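Local structure of uncharacterized protein (Staphylococcus saprophyticus subsp. saprophyticus ATCC 15305, 3FOJ) at residues A[2-5]-A[6-10]; A[26-29]-A[30-34]; A[71-74]-A[75-79]; A[88-91]-A[92-95]. The protein is of unknown function but has a rhodanese-like domain, so it may handle sulfur as a sulfurtransferase or persulfide carrier. All coordinates share one frame; numbering follows the deposited sequence.

Contact 1. Residues A[2-5]-A[6-10]; sequences ESIT and VTELK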
loop_
_atom_site.group_PDB
_atom_site.type_symbol
_atom_site.label_atom_id
_atom_site.label_comp_id
_atom_site.label_asym_id
_atom_site.label_seq_id
_atom_site.Cartn_x
_atom_site.Cartn_y
_atom_site.Cartn_z
ATOM N N GLU A 2 4.016 11.943 2.551
ATOM C CA GLU A 2 4.998 11.458 1.595
ATOM C C GLU A 2 4.310 10.597 0.551
ATOM O O GLU A 2 3.323 9.917 0.844
ATOM C CB GLU A 2 6.061 10.616 2.293
ATOM C CG GLU A 2 6.838 11.350 3.360
ATOM C CD GLU A 2 7.845 10.452 4.032
ATOM O OE1 GLU A 2 8.694 9.884 3.314
ATOM O OE2 GLU A 2 7.790 10.316 5.274
ATOM N N SER A 3 4.843 10.619 -0.662
ATOM C CA SER A 3 4.273 9.827 -1.737
ATOM C C SER A 3 5.319 9.479 -2.780
ATOM O O SER A 3 6.348 10.142 -2.899
ATOM C CB SER A 3 3.129 10.584 -2.411
ATOM O OG SER A 3 3.621 11.670 -3.175
ATOM N N ILE A 4 5.046 8.420 -3.527
ATOM C CA ILE A 4 5.930 7.985 -4.594
ATOM C C ILE A 4 5.029 7.543 -5.735
ATOM O O ILE A 4 3.860 7.219 -5.517
ATOM C CB ILE A 4 6.825 6.809 -4.163
ATOM C CG1 ILE A 4 5.971 5.597 -3.796
ATOM C CG2 ILE A 4 7.704 7.238 -2.998
ATOM C CD1 ILE A 4 6.764 4.303 -3.697
ATOM N N THR A 5 5.565 7.542 -6.949
ATOM C CA THR A 5 4.785 7.141 -8.111
ATOM C C THR A 5 4.848 5.630 -8.296
ATOM O O THR A 5 5.665 4.950 -7.671
ATOM C CB THR A 5 5.312 7.809 -9.388
ATOM O OG1 THR A 5 6.652 7.367 -9.633
ATOM C CG2 THR A 5 5.295 9.331 -9.237
ATOM N N VAL A 6 3.981 5.101 -9.155
ATOM C CA VAL A 6 3.978 3.666 -9.401
ATOM C C VAL A 6 5.258 3.255 -10.106
ATOM O O VAL A 6 5.750 2.146 -9.910
ATOM C CB VAL A 6 2.763 3.230 -10.245
ATOM C CG1 VAL A 6 1.491 3.415 -9.441
ATOM C CG2 VAL A 6 2.703 4.025 -11.534
ATOM N N THR A 7 5.806 4.156 -10.917
ATOM C CA THR A 7 7.045 3.871 -11.620
ATOM C C THR A 7 8.165 3.726 -10.595
ATOM O O THR A 7 9.005 2.830 -10.703
ATOM C CB THR A 7 7.390 4.998 -12.616
ATOM O OG1 THR A 7 6.405 5.024 -13.656
ATOM C CG2 THR A 7 8.766 4.772 -13.229
ATOM N N GLU A 8 8.163 4.603 -9.593
ATOM C CA GLU A 8 9.170 4.555 -8.537
ATOM C C GLU A 8 8.997 3.290 -7.707
ATOM O O GLU A 8 9.975 2.669 -7.299
ATOM C CB GLU A 8 9.044 5.752 -7.599
ATOM C CG GLU A 8 9.293 7.101 -8.217
ATOM C CD GLU A 8 9.310 8.188 -7.164
ATOM O OE1 GLU A 8 10.312 8.277 -6.422
ATOM O OE2 GLU A 8 8.317 8.939 -7.067
ATOM N N LEU A 9 7.748 2.920 -7.446
ATOM C CA LEU A 9 7.474 1.727 -6.655
ATOM C C LEU A 9 7.974 0.470 -7.358
ATOM O O LEU A 9 8.559 -0.403 -6.721
ATOM C CB LEU A 9 5.975 1.594 -6.373
ATOM C CG LEU A 9 5.572 0.391 -5.508
ATOM C CD1 LEU A 9 6.266 0.455 -4.152
ATOM C CD2 LEU A 9 4.063 0.374 -5.335
ATOM N N LYS A 10 7.750 0.376 -8.665
ATOM C CA LYS A 10 8.203 -0.798 -9.409
ATOM C C LYS A 10 9.725 -0.903 -9.419
ATOM O O LYS A 10 10.274 -1.998 -9.300
ATOM C CB LYS A 10 7.672 -0.773 -10.848
ATOM C CG LYS A 10 6.175 -1.042 -10.945
ATOM C CD LYS A 10 5.683 -1.062 -12.382
ATOM C CE LYS A 10 4.181 -1.291 -12.433
ATOM N NZ LYS A 10 3.620 -1.168 -13.805
#
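Thr5 and Glu8 meet where the chain turns from the short strand 3-4 into the helix that opens at Val6. The two segments run on without a break, and the first full helical turn is closed by Leu9 N giving a hydrogen bond of 2.9 Å to Thr5 O. Thr5 occupies the N-cap. Its OG1, turned in between its own N and carbonyl carbon (chi1 63°), faces the opening turn and accepts from Glu8 N at 3.2 Å with an N-H...O angle of 156°. Glu8 answers in the other direction: its chain, extended beyond CG, crosses the threonine side chain at about a right angle and brings OE2 to 3.1 Å from Thr5 N. That bond is fairly straight, but the amide comes from above the carboxylate plane, 43° out of it. Packing is close here, with Glu8 CG 3.0 Å from Thr5 OG1 and Glu8 OE2 3.6 Å from Ile4 CA. Next to the polar pair, Ile4 CD1 touches Leu9 CB at 3.9 Å, and both side chains also rest on strand 82-86, Ile4 against Val84 and Leu9 against Val86. Thr5 N and Glu8 N are thus each met by a side-chain oxygen of the other residue. The reciprocal bonds between Thr5 and Glu8 make a capping box, here starting the helix that follows the edge strand of the parallel sheet.

Contact 2. Residues A[26-29]-A[30-34]; sequences TDQE and TAMGI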
loop_
_atom_site.group_PDB
_atom_site.type_symbol
_atom_site.label_atom_id
_atom_site.label_comp_id
_atom_site.label_asym_id
_atom_site.label_seq_id
_atom_site.Cartn_x
_atom_site.Cartn_y
_atom_site.Cartn_z
ATOM N N THR A 26 -10.913 -3.592 -1.196
ATOM C CA THR A 26 -11.793 -4.606 -0.625
ATOM C C THR A 26 -11.479 -5.983 -1.208
ATOM O O THR A 26 -10.804 -6.096 -2.232
ATOM C CB THR A 26 -13.286 -4.271 -0.861
ATOM O OG1 THR A 26 -13.545 -4.154 -2.264
ATOM C CG2 THR A 26 -13.651 -2.966 -0.167
ATOM N N ASP A 27 -11.974 -7.022 -0.540
ATOM C CA ASP A 27 -11.753 -8.412 -0.931
ATOM C C ASP A 27 -11.933 -8.761 -2.412
ATOM O O ASP A 27 -11.023 -9.316 -3.030
ATOM C CB ASP A 27 -12.649 -9.322 -0.083
ATOM C CG ASP A 27 -12.442 -10.796 -0.383
ATOM O OD1 ASP A 27 -12.666 -11.213 -1.540
ATOM O OD2 ASP A 27 -12.058 -11.541 0.542
ATOM N N GLN A 28 -13.096 -8.460 -2.981
ATOM C CA GLN A 28 -13.338 -8.794 -4.382
ATOM C C GLN A 28 -12.348 -8.103 -5.314
ATOM O O GLN A 28 -12.021 -8.626 -6.378
ATOM C CB GLN A 28 -14.772 -8.438 -4.787
ATOM C CG GLN A 28 -15.118 -8.792 -6.235
ATOM C CD GLN A 28 -15.143 -10.290 -6.508
ATOM O OE1 GLN A 28 -15.258 -10.718 -7.661
ATOM N NE2 GLN A 28 -15.044 -11.093 -5.453
ATOM N N GLU A 29 -11.874 -6.926 -4.915
ATOM C CA GLU A 29 -10.912 -6.191 -5.723
ATOM C C GLU A 29 -9.544 -6.867 -5.680
ATOM O O GLU A 29 -8.898 -7.045 -6.714
ATOM C CB GLU A 29 -10.802 -4.748 -5.228
ATOM C CG GLU A 29 -12.064 -3.929 -5.451
ATOM C CD GLU A 29 -11.964 -2.529 -4.879
ATOM O OE1 GLU A 29 -12.024 -2.384 -3.639
ATOM O OE2 GLU A 29 -11.819 -1.571 -5.669
ATOM N N THR A 30 -9.100 -7.249 -4.485
ATOM C CA THR A 30 -7.806 -7.907 -4.360
ATOM C C THR A 30 -7.875 -9.292 -4.996
ATOM O O THR A 30 -6.852 -9.857 -5.384
ATOM C CB THR A 30 -7.352 -8.033 -2.882
ATOM O OG1 THR A 30 -8.317 -8.787 -2.134
ATOM C CG2 THR A 30 -7.187 -6.652 -2.256
ATOM N N ALA A 31 -9.090 -9.824 -5.112
ATOM C CA ALA A 31 -9.296 -11.132 -5.722
ATOM C C ALA A 31 -8.898 -11.104 -7.200
ATOM O O ALA A 31 -8.644 -12.147 -7.804
ATOM C CB ALA A 31 -10.759 -11.551 -5.580
HETATM N N MSE A 32 -8.852 -9.910 -7.782
HETATM C CA MSE A 32 -8.473 -9.769 -9.186
HETATM C C MSE A 32 -6.951 -9.733 -9.356
HETATM O O MSE A 32 -6.439 -9.698 -10.476
HETATM C CB MSE A 32 -9.097 -8.503 -9.783
HETATM C CG MSE A 32 -10.622 -8.491 -9.749
HETATM SE SE MSE A 32 -11.439 -9.943 -10.753
HETATM C CE MSE A 32 -11.685 -11.202 -9.314
ATOM N N GLY A 33 -6.227 -9.740 -8.241
ATOM C CA GLY A 33 -4.778 -9.723 -8.316
ATOM C C GLY A 33 -4.116 -8.672 -7.449
ATOM O O GLY A 33 -4.577 -7.534 -7.380
ATOM N N ILE A 34 -3.025 -9.054 -6.793
ATOM C CA ILE A 34 -2.298 -8.131 -5.932
ATOM C C ILE A 34 -0.820 -8.085 -6.298
ATOM O O ILE A 34 -0.308 -8.956 -7.002
ATOM C CB ILE A 34 -2.401 -8.532 -4.433
ATOM C CG1 ILE A 34 -1.722 -9.885 -4.196
ATOM C CG2 ILE A 34 -3.862 -8.599 -4.002
ATOM C CD1 ILE A 34 -1.598 -10.246 -2.732
HETATM O O HOH W 1 -6.441 -6.211 -8.922
#
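Thr30 N closes a helical turn on Thr26 O at 3.1 Å, in the short helix 27-30 of the rhodanese-like fold, which then gives way to a type I beta turn from Thr30 to Gly33. The Thr30 hydroxyl also turns back on the helix: with chi1 at 59°, OG1 lies between the backbone N and the carbonyl carbon and donates to Asp27 O at 2.9 Å. Ala31 N shares that carbonyl, also at 2.9 Å, so Asp27 O is gripped by a backbone and a side-chain donor; Ala31 CB meanwhile sits 3.3 Å from Gln28 O. At Met32, a selenomethionine, the amide steps back only three residues, to Glu29 O, and comes from above the carbonyl plane. Its side chain, bent at chi2 and chi3, folds back until CE is 4.0 Å from Gln28 OE1. Gly33 leaves the helical conformation with positive phi, and its carbonyl takes a hydrogen bond from Arg25, while Ile34 leads on with its side chain against Asp23 and Thr40. Back at the helix start, Glu29 OE1 receives Thr26 N at 2.9 Å and Thr26 OG1 at 2.7 Å, the two donors arriving from opposite faces of the carboxylate plane.

Contact 3. Residues A[71-74]-A[75-79]; sequences QVVQ and YLEQN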
loop_
_atom_site.group_PDB
_atom_site.type_symbol
_atom_site.label_atom_id
_atom_site.label_comp_id
_atom_site.label_asym_id
_atom_site.label_seq_id
_atom_site.Cartn_x
_atom_site.Cartn_y
_atom_site.Cartn_z
ATOM N N GLN A 71 -5.554 8.848 2.431
ATOM C CA GLN A 71 -6.313 9.033 3.663
ATOM C C GLN A 71 -5.745 8.102 4.721
ATOM O O GLN A 71 -5.551 8.491 5.875
ATOM C CB GLN A 71 -7.791 8.711 3.427
ATOM C CG GLN A 71 -8.528 9.762 2.612
ATOM C CD GLN A 71 -9.941 9.343 2.268
ATOM O OE1 GLN A 71 -10.193 8.783 1.200
ATOM N NE2 GLN A 71 -10.873 9.600 3.178
ATOM N N VAL A 72 -5.474 6.864 4.316
ATOM C CA VAL A 72 -4.907 5.876 5.221
ATOM C C VAL A 72 -3.511 6.299 5.682
ATOM O O VAL A 72 -3.156 6.110 6.843
ATOM C CB VAL A 72 -4.836 4.484 4.547
ATOM C CG1 VAL A 72 -4.019 3.522 5.396
ATOM C CG2 VAL A 72 -6.241 3.939 4.352
ATOM N N VAL A 73 -2.719 6.867 4.775
ATOM C CA VAL A 73 -1.376 7.311 5.129
ATOM C C VAL A 73 -1.443 8.380 6.219
ATOM O O VAL A 73 -0.717 8.305 7.203
ATOM C CB VAL A 73 -0.623 7.859 3.893
ATOM C CG1 VAL A 73 0.683 8.537 4.317
ATOM C CG2 VAL A 73 -0.321 6.710 2.935
ATOM N N GLN A 74 -2.321 9.365 6.048
ATOM C CA GLN A 74 -2.465 10.423 7.046
ATOM C C GLN A 74 -2.890 9.830 8.386
ATOM O O GLN A 74 -2.369 10.204 9.439
ATOM C CB GLN A 74 -3.493 11.457 6.586
ATOM C CG GLN A 74 -3.019 12.327 5.434
ATOM C CD GLN A 74 -3.969 13.467 5.140
ATOM O OE1 GLN A 74 -5.113 13.252 4.740
ATOM N NE2 GLN A 74 -3.500 14.692 5.346
ATOM N N TYR A 75 -3.835 8.898 8.343
ATOM C CA TYR A 75 -4.309 8.252 9.555
ATOM C C TYR A 75 -3.160 7.514 10.242
ATOM O O TYR A 75 -2.960 7.641 11.450
ATOM C CB TYR A 75 -5.429 7.265 9.219
ATOM C CG TYR A 75 -5.959 6.538 10.425
ATOM C CD1 TYR A 75 -6.842 7.161 11.309
ATOM C CD2 TYR A 75 -5.539 5.245 10.716
ATOM C CE1 TYR A 75 -7.288 6.510 12.450
ATOM C CE2 TYR A 75 -5.979 4.585 11.855
ATOM C CZ TYR A 75 -6.851 5.224 12.719
ATOM O OH TYR A 75 -7.274 4.579 13.854
ATOM N N LEU A 76 -2.401 6.742 9.468
ATOM C CA LEU A 76 -1.278 5.997 10.024
ATOM C C LEU A 76 -0.233 6.923 10.646
ATOM O O LEU A 76 0.214 6.690 11.767
ATOM C CB LEU A 76 -0.636 5.119 8.945
ATOM C CG LEU A 76 -1.514 3.953 8.479
ATOM C CD1 LEU A 76 -0.827 3.233 7.335
ATOM C CD2 LEU A 76 -1.771 2.989 9.639
ATOM N N GLU A 77 0.148 7.978 9.929
ATOM C CA GLU A 77 1.142 8.916 10.451
ATOM C C GLU A 77 0.677 9.563 11.754
ATOM O O GLU A 77 1.476 9.790 12.664
ATOM C CB GLU A 77 1.452 10.004 9.415
ATOM C CG GLU A 77 2.329 9.551 8.243
ATOM C CD GLU A 77 3.807 9.417 8.606
ATOM O OE1 GLU A 77 4.240 9.969 9.643
ATOM O OE2 GLU A 77 4.547 8.771 7.835
ATOM N N GLN A 78 -0.617 9.847 11.851
ATOM C CA GLN A 78 -1.174 10.462 13.053
ATOM C C GLN A 78 -1.297 9.457 14.198
ATOM O O GLN A 78 -1.730 9.796 15.302
ATOM C CB GLN A 78 -2.525 11.114 12.729
ATOM C CG GLN A 78 -2.390 12.258 11.723
ATOM C CD GLN A 78 -3.703 12.930 11.370
ATOM O OE1 GLN A 78 -3.770 13.712 10.419
ATOM N NE2 GLN A 78 -4.748 12.639 12.132
ATOM N N ASN A 79 -0.910 8.212 13.927
ATOM C CA ASN A 79 -0.929 7.165 14.939
ATOM C C ASN A 79 0.487 6.608 15.149
ATOM O O ASN A 79 0.671 5.507 15.668
ATOM C CB ASN A 79 -1.928 6.061 14.550
ATOM C CG ASN A 79 -3.365 6.420 14.925
ATOM O OD1 ASN A 79 -3.742 6.371 16.098
ATOM N ND2 ASN A 79 -4.166 6.795 13.934
#
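Val72 O takes the shortest hydrogen bond here, 2.8 Å from Leu76 N, and Leu76 CG also leans on it at 3.2 Å. This carbonyl belongs to the last turns of helix 67-77, the crossover helix of a beta-alpha-beta unit that links parallel strands 58-62 and 82-86. Three further i to i+4 bonds run alongside, from Tyr75 N to Gln71 O, Glu77 N to Val73 O and Gln78 N to Gln74 O. On the face turned to the sheet, Val72 and Leu76 lie side by side and point the same way, with Val72 CG1 3.7 Å from Leu76 CD1. Val72 CG1 is set anti to its own N (chi1 170°), which places this methyl against the leucine; both side chains go on to cover Ile61 of strand 58-62. Glu77 packs CG along Val73 O at 3.5 Å, while its carboxylate reaches beyond the helix and accepts from Ala83 N through OE2, tying the helix end to the next strand. Gln78 lays its CG over Gln74 O at 3.1 Å. After that the chain leaves the helix, and Asn79 folds its side chain back on the last turn. Asn79 ND2 donates to Tyr75 O at 2.9 Å from above the carbonyl plane, and the same nitrogen stands 3.3 Å above the plane of the Tyr75 ring, over its centre.

Contact 4. Residues A[88-91]-A[92-95]; sequences GGMD and EFGD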
loop_
_atom_site.group_PDB
_atom_site.type_symbol
_atom_site.label_atom_id
_atom_site.label_comp_id
_atom_site.label_asym_id
_atom_site.label_seq_id
_atom_site.Cartn_x
_atom_site.Cartn_y
_atom_site.Cartn_z
ATOM N N GLY A 88 -1.760 7.396 -7.723
ATOM C CA GLY A 88 -2.443 6.761 -8.837
ATOM C C GLY A 88 -3.128 5.437 -8.558
ATOM O O GLY A 88 -4.021 5.035 -9.302
ATOM N N GLY A 89 -2.697 4.745 -7.508
ATOM C CA GLY A 89 -3.299 3.472 -7.151
ATOM C C GLY A 89 -3.061 2.322 -8.114
ATOM O O GLY A 89 -2.241 2.414 -9.035
HETATM N N MSE A 90 -3.777 1.224 -7.888
HETATM C CA MSE A 90 -3.654 0.048 -8.736
HETATM C C MSE A 90 -4.096 0.352 -10.165
HETATM O O MSE A 90 -3.710 -0.356 -11.099
HETATM C CB MSE A 90 -4.465 -1.116 -8.157
HETATM C CG MSE A 90 -3.856 -1.729 -6.891
HETATM SE SE MSE A 90 -2.163 -2.647 -7.197
HETATM C CE MSE A 90 -2.869 -4.292 -7.933
ATOM N N ASP A 91 -4.905 1.394 -10.342
ATOM C CA ASP A 91 -5.334 1.775 -11.686
ATOM C C ASP A 91 -4.082 2.066 -12.509
ATOM O O ASP A 91 -3.941 1.596 -13.635
ATOM C CB ASP A 91 -6.197 3.046 -11.674
ATOM C CG ASP A 91 -7.597 2.809 -11.145
ATOM O OD1 ASP A 91 -8.075 1.657 -11.193
ATOM O OD2 ASP A 91 -8.231 3.789 -10.700
ATOM N N GLU A 92 -3.179 2.860 -11.940
ATOM C CA GLU A 92 -1.947 3.211 -12.634
ATOM C C GLU A 92 -0.867 2.134 -12.564
ATOM O O GLU A 92 -0.026 2.035 -13.462
ATOM C CB GLU A 92 -1.409 4.543 -12.102
ATOM C CG GLU A 92 -2.126 5.751 -12.695
ATOM C CD GLU A 92 -1.634 7.065 -12.129
ATOM O OE1 GLU A 92 -0.415 7.197 -11.896
ATOM O OE2 GLU A 92 -2.468 7.975 -11.932
ATOM N N PHE A 93 -0.883 1.324 -11.511
ATOM C CA PHE A 93 0.109 0.261 -11.392
ATOM C C PHE A 93 -0.078 -0.715 -12.554
ATOM O O PHE A 93 0.894 -1.228 -13.111
ATOM C CB PHE A 93 -0.052 -0.490 -10.067
ATOM C CG PHE A 93 1.066 -1.458 -9.786
ATOM C CD1 PHE A 93 2.209 -1.045 -9.109
ATOM C CD2 PHE A 93 0.994 -2.772 -10.236
ATOM C CE1 PHE A 93 3.267 -1.930 -8.883
ATOM C CE2 PHE A 93 2.046 -3.663 -10.018
ATOM C CZ PHE A 93 3.184 -3.241 -9.340
ATOM N N GLY A 94 -1.334 -0.964 -12.910
ATOM C CA GLY A 94 -1.626 -1.869 -14.009
ATOM C C GLY A 94 -2.019 -3.263 -13.567
ATOM O O GLY A 94 -1.953 -3.592 -12.382
ATOM N N ASP A 95 -2.408 -4.090 -14.534
ATOM C CA ASP A 95 -2.842 -5.457 -14.267
ATOM C C ASP A 95 -1.803 -6.506 -14.662
ATOM O O ASP A 95 -2.104 -7.701 -14.691
ATOM C CB ASP A 95 -4.141 -5.744 -15.023
ATOM C CG ASP A 95 -5.209 -4.700 -14.774
ATOM O OD1 ASP A 95 -5.543 -4.458 -13.594
ATOM O OD2 ASP A 95 -5.720 -4.125 -15.761
HETATM O O HOH W 2 -5.663 -2.107 -12.277
#
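Met90, a selenomethionine, lies beside Phe93 one turn further along the short helix 89-93, both side chains pointing the same way. From CB the methionine bends at chi2 and again at chi3, and this double bend brings SE to 4.2 Å from Phe93 CB. The selenium is 4.9 Å from the ring centroid and 37° off the ring normal, an oblique Met-aromatic contact. Beyond it, CE reaches the carbonyl oxygen of Gly33, outside the helix. Phe93 has its CG anti to the backbone N (chi1 -171°), which carries the ring out past the helix, and the side chain touches Ile35. Lys10 makes a cation-pi contact with the ring and a hydrogen bond to Phe93 O. The backbone between Met90 and Phe93 is held by Phe93 N donating to Gly89 O at 3.0 Å, in the carbonyl plane, and by Gly94 N donating to Met90 O, also at 3.0 Å, from above the plane of the Met90 carbonyl. Glu92 stretches back toward the start of the helix, over Gly88, its OE2 3.3 Å from Gly88 CA. Gly94 ends the helix with positive phi. The chemistry is therefore divided: the contact of the polarisable selenium, sulfur in the natural residue, with the aromatic ring is probably held mainly by dispersion, while the lysine ammonium is probably attracted electrostatically to the ring's pi electrons and to the Phe93 carbonyl oxygen.

In the fold
The four contacts follow one another along the chain in numerical order, each local to a helix or its ends, around the five-stranded parallel sheet of the rhodanese-like domain. Contacts 1 and 4, with centres 11 Å apart, touch, Val6 packing against the helix of contact 4. The first and last helices are thereby joined directly, although far apart in sequence. Contact 4 also touches contact 2, 13 Å away between centres. Contact 3, on the crossover helix between strands 58-62 and 82-86, touches none of the others, though its nearest atoms come within about 4 Å of contact 1; it lies about 21 Å from contact 4 between centres, across the chain's centre.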